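Local coordinates for protein fructokinase (Vibrio cholerae serotype O1, PDB 5EYN) that phosphorylates fructose using ATP, as a metal-binding sugar kinase of the PfkB (ribokinase-like) family, at residues A[252-264]-A[298-310]. Sequence-based numbering, arbitrary orientation.
Sequences SGKAVKPIDTTGA and CGALATTQKGAMT. With NA (sodium ion), chain F; ADP (adenosine-5'-diphosphate), chain E; BEF (beryllium trifluoride ion), chain D; FRU (beta-D-fructofuranose), chain B.
Asp260 and Thr303 form the tight centre of this contact, a worked example of how a loop and the end of a helix with the turn after it can serve a nucleotide site and a cation site together. The carbonyl O of Thr303 is gripped twice, by Ile259 N at 2.9 Å and by Asp260 N, the two donors arriving from opposite faces of its plane. The Asp260 carboxylate, swung anti to its own amide (chi1 179°), reaches the other segment: OD2 takes Gly307 N at 2.8 Å, nearly end-on to the C-O bond and with an N-H···O angle of 162°. Its OD1 turns back to the amide of Thr262, met from above the carboxylate plane in an Asx turn, and uses its syn lone pair for the Thr262 hydroxyl. With both oxygens engaged, the group can hardly rotate. Lys306 packs its CA on OD2, and its NZ forms a salt bridge with Asp34 and a hydrogen bond with Pro33 O. Thr303 OG1 is bonded to Ala300 O, and CG2 lies against Ala264 CB at 3.9 Å, while its CB packs on Pro258 CB.

The margin is looser. Ile259 is exposed and lays CD1 near Thr304 O, and a water links Lys257 O to Thr303 OG1.

Where the helix gives way to the turn, Ala302 O, Gln305 O and Gly307 O bind a sodium ion; a coordinating water also donates to Asp260 O and Thr262 O. Toward the nucleotide, Val256 N and O pair with adenine N1 and N6, and Ala300 CB lies 3.6 Å from ADP N3. Gly263, at the N-cap of helix 264-278, donates its N-H to beryllium trifluoride, a γ-phosphate mimic. Asp260 thus bonds both Gly307, a sodium ligand, and Thr262 in the 261-264 turn, so cation binding probably helps set that turn, as in monovalent-cation sites of ribokinase relatives.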
# COMPACT_ATOMS: atom_id res chain seq x y z
N SER A 252 13.69 16.10 -31.75
CA SER A 252 12.58 15.17 -31.79
C SER A 252 12.95 13.94 -32.58
O SER A 252 13.76 14.01 -33.51
CB SER A 252 11.35 15.83 -32.42
OG SER A 252 11.62 16.23 -33.74
N GLY A 253 12.32 12.83 -32.22
CA GLY A 253 12.47 11.59 -32.95
C GLY A 253 11.12 11.09 -33.40
O GLY A 253 10.17 11.87 -33.55
N LYS A 254 11.00 9.79 -33.61
CA LYS A 254 9.74 9.25 -34.11
C LYS A 254 8.71 9.10 -33.00
O LYS A 254 8.99 8.59 -31.91
CB LYS A 254 9.96 7.93 -34.85
CG LYS A 254 10.64 6.84 -34.05
CD LYS A 254 11.04 5.65 -34.92
CE LYS A 254 12.04 6.03 -36.01
NZ LYS A 254 12.40 4.86 -36.87
N ALA A 255 7.51 9.60 -33.29
CA ALA A 255 6.39 9.50 -32.36
C ALA A 255 5.84 8.10 -32.39
O ALA A 255 5.81 7.45 -33.44
CB ALA A 255 5.31 10.51 -32.72
N VAL A 256 5.41 7.62 -31.23
CA VAL A 256 4.80 6.31 -31.11
C VAL A 256 3.48 6.46 -30.39
O VAL A 256 3.17 7.50 -29.78
CB VAL A 256 5.70 5.33 -30.32
CG1 VAL A 256 7.05 5.16 -31.01
CG2 VAL A 256 5.88 5.79 -28.87
N LYS A 257 2.69 5.42 -30.45
CA LYS A 257 1.46 5.38 -29.70
C LYS A 257 1.75 4.63 -28.41
O LYS A 257 2.09 3.46 -28.43
CB LYS A 257 0.38 4.68 -30.51
CG LYS A 257 -1.00 4.79 -29.89
CD LYS A 257 -2.10 4.47 -30.90
CE LYS A 257 -2.10 5.46 -32.06
NZ LYS A 257 -2.15 6.88 -31.60
N PRO A 258 1.67 5.33 -27.29
CA PRO A 258 2.05 4.69 -26.03
C PRO A 258 1.05 3.66 -25.57
O PRO A 258 -0.16 3.85 -25.67
CB PRO A 258 2.10 5.86 -25.04
CG PRO A 258 1.26 6.91 -25.66
CD PRO A 258 1.42 6.77 -27.12
N ILE A 259 1.58 2.58 -25.03
CA ILE A 259 0.78 1.58 -24.35
C ILE A 259 0.71 1.92 -22.86
O ILE A 259 -0.33 1.81 -22.25
CB ILE A 259 1.36 0.19 -24.61
CG1 ILE A 259 1.03 -0.22 -26.06
CG2 ILE A 259 0.83 -0.82 -23.60
CD1 ILE A 259 1.86 -1.32 -26.59
N ASP A 260 1.84 2.36 -22.30
CA ASP A 260 1.89 2.81 -20.90
C ASP A 260 2.93 3.91 -20.81
O ASP A 260 4.11 3.68 -21.08
CB ASP A 260 2.23 1.65 -19.97
CG ASP A 260 2.32 2.05 -18.52
OD1 ASP A 260 1.85 3.16 -18.18
OD2 ASP A 260 2.84 1.25 -17.71
N THR A 261 2.50 5.11 -20.46
CA THR A 261 3.44 6.21 -20.35
C THR A 261 4.18 6.23 -19.02
O THR A 261 5.05 7.07 -18.83
CB THR A 261 2.75 7.58 -20.53
OG1 THR A 261 1.69 7.71 -19.57
CG2 THR A 261 2.19 7.70 -21.93
N THR A 262 3.84 5.34 -18.09
CA THR A 262 4.45 5.37 -16.75
C THR A 262 5.96 5.32 -16.87
O THR A 262 6.51 4.38 -17.45
CB THR A 262 4.01 4.16 -15.91
OG1 THR A 262 2.58 4.15 -15.76
CG2 THR A 262 4.62 4.18 -14.52
N GLY A 263 6.64 6.31 -16.30
CA GLY A 263 8.08 6.29 -16.33
C GLY A 263 8.78 6.62 -17.65
O GLY A 263 10.00 6.50 -17.72
N ALA A 264 8.04 7.02 -18.69
CA ALA A 264 8.68 7.42 -19.95
C ALA A 264 9.71 8.52 -19.71
O ALA A 264 10.79 8.56 -20.30
CB ALA A 264 7.65 7.89 -20.96
N CYS A 298 14.74 6.30 -25.91
CA CYS A 298 14.43 5.56 -24.71
C CYS A 298 13.02 5.87 -24.22
O CYS A 298 12.29 4.97 -23.83
CB CYS A 298 15.45 5.87 -23.62
SG CYS A 298 17.10 5.22 -23.92
N GLY A 299 12.67 7.15 -24.17
CA GLY A 299 11.34 7.54 -23.73
C GLY A 299 10.25 6.91 -24.59
O GLY A 299 9.23 6.47 -24.07
N ALA A 300 10.46 6.90 -25.90
CA ALA A 300 9.48 6.30 -26.82
C ALA A 300 9.38 4.81 -26.58
O ALA A 300 8.28 4.28 -26.41
CB ALA A 300 9.87 6.57 -28.24
N LEU A 301 10.51 4.13 -26.55
CA LEU A 301 10.48 2.68 -26.38
C LEU A 301 9.94 2.27 -25.03
O LEU A 301 9.28 1.25 -24.93
CB LEU A 301 11.85 2.05 -26.61
CG LEU A 301 12.31 2.02 -28.06
CD1 LEU A 301 13.77 1.63 -28.12
CD2 LEU A 301 11.47 1.06 -28.86
N ALA A 302 10.17 3.06 -23.99
CA ALA A 302 9.68 2.71 -22.67
C ALA A 302 8.18 2.57 -22.61
O ALA A 302 7.66 1.85 -21.77
CB ALA A 302 10.13 3.76 -21.65
N THR A 303 7.49 3.25 -23.52
CA THR A 303 6.03 3.26 -23.49
C THR A 303 5.40 2.00 -24.10
O THR A 303 4.19 1.86 -24.05
CB THR A 303 5.42 4.45 -24.27
OG1 THR A 303 5.63 4.27 -25.68
CG2 THR A 303 5.96 5.78 -23.77
N THR A 304 6.21 1.10 -24.66
CA THR A 304 5.67 -0.02 -25.43
C THR A 304 5.17 -1.16 -24.56
O THR A 304 4.48 -2.05 -25.06
CB THR A 304 6.72 -0.55 -26.40
OG1 THR A 304 7.90 -0.95 -25.70
CG2 THR A 304 7.07 0.48 -27.46
N GLN A 305 5.48 -1.16 -23.27
CA GLN A 305 4.96 -2.16 -22.35
C GLN A 305 4.60 -1.52 -21.01
O GLN A 305 5.16 -0.49 -20.60
CB GLN A 305 5.98 -3.26 -22.09
CG GLN A 305 6.26 -4.15 -23.29
CD GLN A 305 7.14 -5.31 -22.90
OE1 GLN A 305 8.32 -5.33 -23.21
NE2 GLN A 305 6.58 -6.27 -22.20
N LYS A 306 3.64 -2.14 -20.34
CA LYS A 306 3.23 -1.73 -19.00
C LYS A 306 4.38 -1.94 -18.03
O LYS A 306 5.12 -2.91 -18.07
CB LYS A 306 2.02 -2.55 -18.55
CG LYS A 306 0.73 -2.14 -19.22
CD LYS A 306 -0.47 -2.92 -18.69
CE LYS A 306 -1.75 -2.50 -19.37
NZ LYS A 306 -2.91 -3.19 -18.78
N GLY A 307 4.50 -0.98 -17.12
CA GLY A 307 5.55 -0.96 -16.10
C GLY A 307 6.62 0.00 -16.54
O GLY A 307 7.00 0.06 -17.70
N ALA A 308 7.12 0.81 -15.61
CA ALA A 308 8.15 1.79 -15.92
C ALA A 308 9.42 1.15 -16.46
O ALA A 308 10.10 1.74 -17.29
CB ALA A 308 8.48 2.61 -14.69
N MET A 309 9.76 -0.03 -15.97
CA MET A 309 11.05 -0.61 -16.30
C MET A 309 10.99 -1.62 -17.43
O MET A 309 12.00 -1.99 -18.00
CB MET A 309 11.65 -1.33 -15.10
CG MET A 309 11.96 -0.43 -13.95
SD MET A 309 12.70 -1.36 -12.61
CE MET A 309 12.96 -0.06 -11.40
N THR A 310 9.79 -2.10 -17.74
CA THR A 310 9.67 -3.32 -18.55
C THR A 310 10.35 -3.19 -19.91
O THR A 310 11.06 -4.11 -20.33
CB THR A 310 8.21 -3.66 -18.73
OG1 THR A 310 7.58 -3.64 -17.43
CG2 THR A 310 8.06 -5.03 -19.35
NA NA F . 6.83 0.68 -19.70
PB ADP E . 6.57 10.20 -18.26
O1B ADP E . 7.42 9.12 -17.64
O2B ADP E . 6.33 11.32 -17.27
O3B ADP E . 5.26 9.59 -18.69
PA ADP E . 6.63 11.64 -20.65
O1A ADP E . 5.39 10.84 -21.00
O2A ADP E . 6.16 12.92 -20.00
O3A ADP E . 7.34 10.77 -19.54
O5' ADP E . 7.51 12.04 -21.93
C5' ADP E . 8.89 12.08 -21.88
C4' ADP E . 9.61 11.68 -23.14
O4' ADP E . 9.16 10.41 -23.57
C3' ADP E . 9.47 12.60 -24.30
O3' ADP E . 10.40 13.65 -24.22
C2' ADP E . 9.76 11.70 -25.43
O2' ADP E . 11.10 11.43 -25.58
C1' ADP E . 9.12 10.45 -24.97
N9 ADP E . 7.75 10.31 -25.38
C8 ADP E . 6.64 10.46 -24.64
N7 ADP E . 5.56 10.21 -25.37
C5 ADP E . 5.95 9.88 -26.60
C6 ADP E . 5.30 9.51 -27.77
N6 ADP E . 3.88 9.44 -27.84
N1 ADP E . 6.03 9.24 -28.85
C2 ADP E . 7.37 9.29 -28.86
N3 ADP E . 8.04 9.65 -27.74
C4 ADP E . 7.35 9.94 -26.62
BE BEF D . 7.33 9.85 -15.97
F1 BEF D . 6.07 8.99 -16.15
F2 BEF D . 8.63 9.01 -15.74
F3 BEF D . 7.27 10.66 -14.69
C1 FRU B . 7.24 7.97 -8.08
C2 FRU B . 6.59 7.45 -9.36
C3 FRU B . 6.49 5.95 -9.53
C4 FRU B . 6.73 5.70 -10.98
C5 FRU B . 7.61 6.86 -11.34
C6 FRU B . 7.44 7.35 -12.75
O1 FRU B . 8.60 7.64 -8.04
O2 FRU B . 5.31 8.00 -9.40
O3 FRU B . 5.24 5.54 -9.04
O4 FRU B . 7.39 4.51 -11.24
O5 FRU B . 7.35 7.92 -10.43
O6 FRU B . 8.27 8.45 -13.02
O HOH W 1 4.31 2.30 -27.47
O HOH W 2 5.75 2.31 -19.37
O HOH W 3 11.26 4.21 -16.65
O HOH W 4 9.18 0.50 -19.84